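Local coordinates for Non-reducing end beta-L-arabinofuranosidase (Bacteroides thetaiotaomicron, PDB 5MQO), which is probably a glycoside hydrolase of family GH127, likely acting as an aceric acidase, that helps a gut bacterium break down complex plant pectin, at residues Asp102-Val116 with Phe456-Gln470. Residues are numbered along the deposited sequence; the frame is centred on the assembly and turned at random.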
loop_
_atom_site.group_PDB
_atom_site.type_symbol
_atom_site.label_atom_id
_atom_site.label_comp_id
_atom_site.label_asym_id
_atom_site.label_seq_id
_atom_site.Cartn_x
_atom_site.Cartn_y
_atom_site.Cartn_z
ATOM N N ASP A 102 2.720 15.571 -10.927
ATOM C CA ASP A 102 3.270 15.404 -9.579
ATOM C C ASP A 102 2.590 16.341 -8.586
ATOM O O ASP A 102 2.201 15.920 -7.508
ATOM C CB ASP A 102 4.791 15.671 -9.590
ATOM C CG ASP A 102 5.595 14.511 -10.174
ATOM O OD1 ASP A 102 4.985 13.490 -10.599
ATOM O OD2 ASP A 102 6.853 14.611 -10.166
ATOM N N MET A 103 2.445 17.601 -8.987
ATOM C CA MET A 103 1.844 18.645 -8.167
ATOM C C MET A 103 0.408 18.394 -7.770
ATOM O O MET A 103 -0.005 18.812 -6.700
ATOM C CB MET A 103 1.871 19.968 -8.911
ATOM C CG MET A 103 3.266 20.533 -9.093
ATOM S SD MET A 103 3.259 22.325 -9.304
ATOM C CE MET A 103 2.065 22.509 -10.649
ATOM N N TYR A 104 -0.351 17.765 -8.660
ATOM C CA TYR A 104 -1.734 17.379 -8.370
ATOM C C TYR A 104 -1.788 16.288 -7.324
ATOM O O TYR A 104 -2.746 16.225 -6.588
ATOM C CB TYR A 104 -2.461 16.868 -9.626
ATOM C CG TYR A 104 -2.580 17.865 -10.759
ATOM C CD1 TYR A 104 -3.067 19.155 -10.547
ATOM C CD2 TYR A 104 -2.228 17.511 -12.056
ATOM C CE1 TYR A 104 -3.190 20.061 -11.598
ATOM C CE2 TYR A 104 -2.342 18.410 -13.113
ATOM C CZ TYR A 104 -2.828 19.682 -12.883
ATOM O OH TYR A 104 -2.932 20.562 -13.939
ATOM N N LYS A 105 -0.791 15.404 -7.303
ATOM C CA LYS A 105 -0.677 14.376 -6.251
ATOM C C LYS A 105 -0.294 15.015 -4.939
ATOM O O LYS A 105 -0.894 14.712 -3.939
ATOM C CB LYS A 105 0.297 13.238 -6.634
ATOM C CG LYS A 105 -0.316 12.245 -7.628
ATOM C CD LYS A 105 0.625 11.134 -8.053
ATOM C CE LYS A 105 1.615 11.592 -9.120
ATOM N NZ LYS A 105 2.468 10.486 -9.649
ATOM N N TRP A 106 0.704 15.899 -4.963
ATOM C CA TRP A 106 1.132 16.677 -3.795
ATOM C C TRP A 106 -0.072 17.363 -3.154
ATOM O O TRP A 106 -0.346 17.197 -1.960
ATOM C CB TRP A 106 2.192 17.721 -4.206
ATOM C CG TRP A 106 2.630 18.688 -3.091
ATOM C CD1 TRP A 106 3.570 18.459 -2.130
ATOM C CD2 TRP A 106 2.146 20.018 -2.852
ATOM N NE1 TRP A 106 3.698 19.544 -1.311
ATOM C CE2 TRP A 106 2.838 20.520 -1.723
ATOM C CE3 TRP A 106 1.185 20.832 -3.471
ATOM C CZ2 TRP A 106 2.613 21.807 -1.198
ATOM C CZ3 TRP A 106 0.956 22.123 -2.949
ATOM C CH2 TRP A 106 1.669 22.589 -1.816
ATOM N N MET A 107 -0.779 18.118 -3.987
ATOM C CA MET A 107 -1.940 18.917 -3.603
ATOM C C MET A 107 -3.060 18.032 -3.033
ATOM O O MET A 107 -3.696 18.382 -2.047
ATOM C CB MET A 107 -2.379 19.729 -4.834
ATOM C CG MET A 107 -3.824 20.159 -4.921
ATOM S SD MET A 107 -4.141 21.623 -3.960
ATOM C CE MET A 107 -5.898 21.338 -3.755
ATOM N N GLU A 108 -3.274 16.879 -3.642
ATOM C CA GLU A 108 -4.231 15.900 -3.134
ATOM C C GLU A 108 -3.840 15.488 -1.717
ATOM O O GLU A 108 -4.690 15.369 -0.819
ATOM C CB GLU A 108 -4.273 14.686 -4.062
ATOM C CG GLU A 108 -5.296 13.620 -3.722
ATOM C CD GLU A 108 -5.243 12.405 -4.659
ATOM O OE1 GLU A 108 -4.842 12.545 -5.867
ATOM O OE2 GLU A 108 -5.604 11.297 -4.163
ATOM N N GLY A 109 -2.543 15.278 -1.534
ATOM C CA GLY A 109 -1.958 15.094 -0.222
ATOM C C GLY A 109 -2.208 16.252 0.743
ATOM O O GLY A 109 -2.575 16.006 1.888
ATOM N N VAL A 110 -2.014 17.496 0.296
ATOM C CA VAL A 110 -2.280 18.658 1.148
ATOM C C VAL A 110 -3.757 18.651 1.603
ATOM O O VAL A 110 -4.035 18.828 2.789
ATOM C CB VAL A 110 -1.931 20.011 0.457
ATOM C CG1 VAL A 110 -2.424 21.190 1.272
ATOM C CG2 VAL A 110 -0.429 20.178 0.240
ATOM N N ALA A 111 -4.687 18.434 0.671
ATOM C CA ALA A 111 -6.120 18.358 0.988
ATOM C C ALA A 111 -6.471 17.246 1.937
ATOM O O ALA A 111 -7.446 17.347 2.661
ATOM C CB ALA A 111 -6.932 18.171 -0.284
ATOM N N SER A 112 -5.718 16.159 1.876
ATOM C CA SER A 112 -6.013 14.966 2.644
ATOM C C SER A 112 -5.644 15.165 4.096
ATOM O O SER A 112 -6.355 14.723 5.010
ATOM C CB SER A 112 -5.237 13.789 2.043
ATOM O OG SER A 112 -5.688 13.519 0.721
ATOM N N VAL A 113 -4.486 15.796 4.271
ATOM C CA VAL A 113 -3.974 16.285 5.548
ATOM C C VAL A 113 -4.890 17.341 6.155
ATOM O O VAL A 113 -5.221 17.273 7.332
ATOM C CB VAL A 113 -2.564 16.880 5.339
ATOM C CG1 VAL A 113 -2.115 17.749 6.514
ATOM C CG2 VAL A 113 -1.562 15.758 5.078
ATOM N N TYR A 114 -5.274 18.328 5.349
ATOM C CA TYR A 114 -6.244 19.343 5.751
ATOM C C TYR A 114 -7.540 18.746 6.276
ATOM O O TYR A 114 -8.063 19.216 7.273
ATOM C CB TYR A 114 -6.541 20.302 4.594
ATOM C CG TYR A 114 -7.566 21.355 4.915
ATOM C CD1 TYR A 114 -7.201 22.557 5.529
ATOM C CD2 TYR A 114 -8.906 21.142 4.629
ATOM C CE1 TYR A 114 -8.158 23.510 5.848
ATOM C CE2 TYR A 114 -9.865 22.085 4.933
ATOM C CZ TYR A 114 -9.497 23.269 5.534
ATOM O OH TYR A 114 -10.475 24.199 5.804
ATOM N N ALA A 115 -8.056 17.704 5.641
ATOM C CA ALA A 115 -9.307 17.072 6.109
ATOM C C ALA A 115 -9.257 16.662 7.591
ATOM O O ALA A 115 -10.268 16.695 8.300
ATOM C CB ALA A 115 -9.662 15.876 5.233
ATOM N N VAL A 116 -8.064 16.299 8.037
ATOM C CA VAL A 116 -7.801 15.902 9.421
ATOM C C VAL A 116 -7.572 17.081 10.364
ATOM O O VAL A 116 -8.001 17.016 11.521
ATOM C CB VAL A 116 -6.570 14.930 9.487
ATOM C CG1 VAL A 116 -5.970 14.793 10.885
ATOM C CG2 VAL A 116 -6.968 13.562 8.981
ATOM N N PHE A 456 11.957 10.908 -10.514
ATOM C CA PHE A 456 10.952 9.864 -10.280
ATOM C C PHE A 456 9.572 10.541 -10.152
ATOM O O PHE A 456 9.456 11.625 -9.569
ATOM C CB PHE A 456 11.264 9.010 -9.024
ATOM C CG PHE A 456 12.710 9.047 -8.561
ATOM C CD1 PHE A 456 13.768 8.862 -9.461
ATOM C CD2 PHE A 456 13.017 9.252 -7.201
ATOM C CE1 PHE A 456 15.090 8.899 -9.022
ATOM C CE2 PHE A 456 14.340 9.281 -6.762
ATOM C CZ PHE A 456 15.377 9.109 -7.674
ATOM N N CYS A 457 8.533 9.912 -10.707
ATOM C CA CYS A 457 7.140 10.360 -10.491
ATOM C C CYS A 457 6.489 9.660 -9.285
ATOM O O CYS A 457 5.349 9.967 -8.930
ATOM C CB CYS A 457 6.292 10.137 -11.756
ATOM S SG CYS A 457 5.814 8.419 -12.089
ATOM N N CYS A 458 7.217 8.732 -8.660
ATOM C CA CYS A 458 6.697 7.931 -7.556
ATOM C C CYS A 458 6.639 8.629 -6.154
ATOM O O CYS A 458 5.642 8.434 -5.437
ATOM C CB CYS A 458 7.460 6.588 -7.492
ATOM S SG CYS A 458 6.582 5.178 -6.743
ATOM N N PRO A 459 7.668 9.440 -5.757
ATOM C CA PRO A 459 7.645 10.033 -4.401
ATOM C C PRO A 459 6.381 10.853 -4.077
ATOM O O PRO A 459 5.841 10.707 -2.982
ATOM C CB PRO A 459 8.929 10.884 -4.337
ATOM C CG PRO A 459 9.809 10.307 -5.369
ATOM C CD PRO A 459 8.899 9.821 -6.464
ATOM N N PRO A 460 5.889 11.665 -5.026
ATOM C CA PRO A 460 4.595 12.290 -4.785
ATOM C C PRO A 460 3.462 11.306 -4.474
ATOM O O PRO A 460 2.676 11.539 -3.560
ATOM C CB PRO A 460 4.335 13.038 -6.087
ATOM C CG PRO A 460 5.698 13.387 -6.574
ATOM C CD PRO A 460 6.517 12.182 -6.254
ATOM N N ASN A 461 3.403 10.209 -5.213
ATOM C CA ASN A 461 2.410 9.186 -4.943
ATOM C C ASN A 461 2.701 8.551 -3.578
ATOM O O ASN A 461 1.769 8.292 -2.786
ATOM C CB ASN A 461 2.357 8.152 -6.098
ATOM C CG ASN A 461 1.255 7.106 -5.919
ATOM O OD1 ASN A 461 0.357 7.270 -5.105
ATOM N ND2 ASN A 461 1.339 6.015 -6.664
ATOM N N THR A 462 3.975 8.320 -3.269
ATOM C CA THR A 462 4.309 7.739 -1.970
ATOM C C THR A 462 3.806 8.628 -0.833
ATOM O O THR A 462 3.108 8.147 0.052
ATOM C CB THR A 462 5.810 7.464 -1.861
ATOM O OG1 THR A 462 6.143 6.505 -2.861
ATOM C CG2 THR A 462 6.184 6.910 -0.523
ATOM N N LEU A 463 4.134 9.920 -0.889
ATOM C CA LEU A 463 3.791 10.872 0.166
ATOM C C LEU A 463 2.271 11.086 0.302
ATOM O O LEU A 463 1.731 11.035 1.398
ATOM C CB LEU A 463 4.514 12.215 -0.049
ATOM C CG LEU A 463 4.271 13.319 1.010
ATOM C CD1 LEU A 463 4.526 12.843 2.432
ATOM C CD2 LEU A 463 5.101 14.571 0.731
ATOM N N ARG A 464 1.571 11.298 -0.790
ATOM C CA ARG A 464 0.127 11.432 -0.678
ATOM C C ARG A 464 -0.530 10.160 -0.142
ATOM O O ARG A 464 -1.524 10.237 0.571
ATOM C CB ARG A 464 -0.505 11.866 -2.002
ATOM C CG ARG A 464 -0.637 10.784 -3.042
ATOM C CD ARG A 464 -1.971 10.033 -2.990
ATOM N NE ARG A 464 -2.734 10.280 -4.203
ATOM C CZ ARG A 464 -2.419 9.813 -5.416
ATOM N NH1 ARG A 464 -1.365 9.035 -5.611
ATOM N NH2 ARG A 464 -3.178 10.133 -6.459
ATOM N N THR A 465 0.024 8.999 -0.471
ATOM C CA THR A 465 -0.563 7.756 0.014
ATOM C C THR A 465 -0.361 7.690 1.521
ATOM O O THR A 465 -1.331 7.532 2.278
ATOM C CB THR A 465 0.012 6.523 -0.692
ATOM O OG1 THR A 465 -0.547 6.431 -2.007
ATOM C CG2 THR A 465 -0.351 5.264 0.051
ATOM N N LEU A 466 0.880 7.866 1.954
ATOM C CA LEU A 466 1.178 7.880 3.382
ATOM C C LEU A 466 0.407 8.973 4.120
ATOM O O LEU A 466 -0.060 8.716 5.213
ATOM C CB LEU A 466 2.675 7.983 3.661
ATOM C CG LEU A 466 3.499 6.787 3.177
ATOM C CD1 LEU A 466 4.957 7.168 3.014
ATOM C CD2 LEU A 466 3.363 5.621 4.125
ATOM N N CYS A 467 0.235 10.156 3.518
ATOM C CA CYS A 467 -0.623 11.221 4.098
ATOM C C CYS A 467 -2.112 10.834 4.251
ATOM O O CYS A 467 -2.869 11.572 4.870
ATOM C CB CYS A 467 -0.547 12.520 3.275
ATOM S SG CYS A 467 0.979 13.471 3.445
ATOM N N GLN A 468 -2.528 9.707 3.672
ATOM C CA GLN A 468 -3.908 9.241 3.707
ATOM C C GLN A 468 -4.127 7.980 4.500
ATOM O O GLN A 468 -5.252 7.499 4.548
ATOM C CB GLN A 468 -4.347 8.955 2.291
ATOM C CG GLN A 468 -4.489 10.192 1.425
ATOM C CD GLN A 468 -4.571 9.832 -0.032
ATOM O OE1 GLN A 468 -4.211 8.707 -0.424
ATOM N NE2 GLN A 468 -5.030 10.768 -0.852
ATOM N N ALA A 469 -3.079 7.426 5.115
ATOM C CA ALA A 469 -3.163 6.155 5.863
ATOM C C ALA A 469 -4.414 6.054 6.727
ATOM O O ALA A 469 -5.089 5.045 6.703
ATOM C CB ALA A 469 -1.938 5.986 6.727
ATOM N N GLN A 470 -4.728 7.111 7.474
ATOM C CA GLN A 470 -5.952 7.157 8.332
ATOM C C GLN A 470 -7.252 6.771 7.646
ATOM O O GLN A 470 -8.162 6.282 8.322
ATOM C CB GLN A 470 -6.157 8.510 9.028
ATOM C CG GLN A 470 -6.358 9.708 8.097
ATOM C CD GLN A 470 -5.061 10.240 7.550
ATOM O OE1 GLN A 470 -3.975 9.806 7.969
ATOM N NE2 GLN A 470 -5.148 11.164 6.603
#
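Arg464 and Glu108 carry the central polar pairing of this contact, a salt bridge between two nearly parallel helices (12°). The guanidinium grips side-on, its NE donating to Glu108 OE2 and its NH2 to Glu108 OE1, each at 3.0 Å. Both oxygens are met from above the carboxylate plane, which stands 70° from that of the guanidinium. The arginine chain starts between its own backbone N and carbonyl carbon (chi1 77°) and bends twice more, so that Lys105 CG lies over one guanidinium face. A leucine in place of Arg464 would probably leave the buried Glu108 carboxylate without its charged mate, with only the weak bond from Gln468 NE2 remaining across the contact. That amide donates more squarely to Ser112 OG (3.2 Å), in its own plane, while the same hydroxyl donates to Glu108 O. Near the N-terminal ends of both helices, Lys105 NZ donates to Cys457 O at 3.0 Å.

Close packing does the rest. Gly109 lets its CA approach that of Arg464 to 4.2 Å; the Pro460 ring lies against the Asp102 carboxylate carbon, and Val113 CG2 meets Cys467 SG at 3.8 Å as the apolar pair.

Both helices, about 340 residues apart, belong to the (alpha/alpha)6 barrel of the GH127 catalytic domain. Helix 50-69 borders them through Trp106, Val113 and Leu463, Cys383 of helix 382-399 is disulfide-linked to Cys458, and strand 44-46 touches Val116 and Gln470.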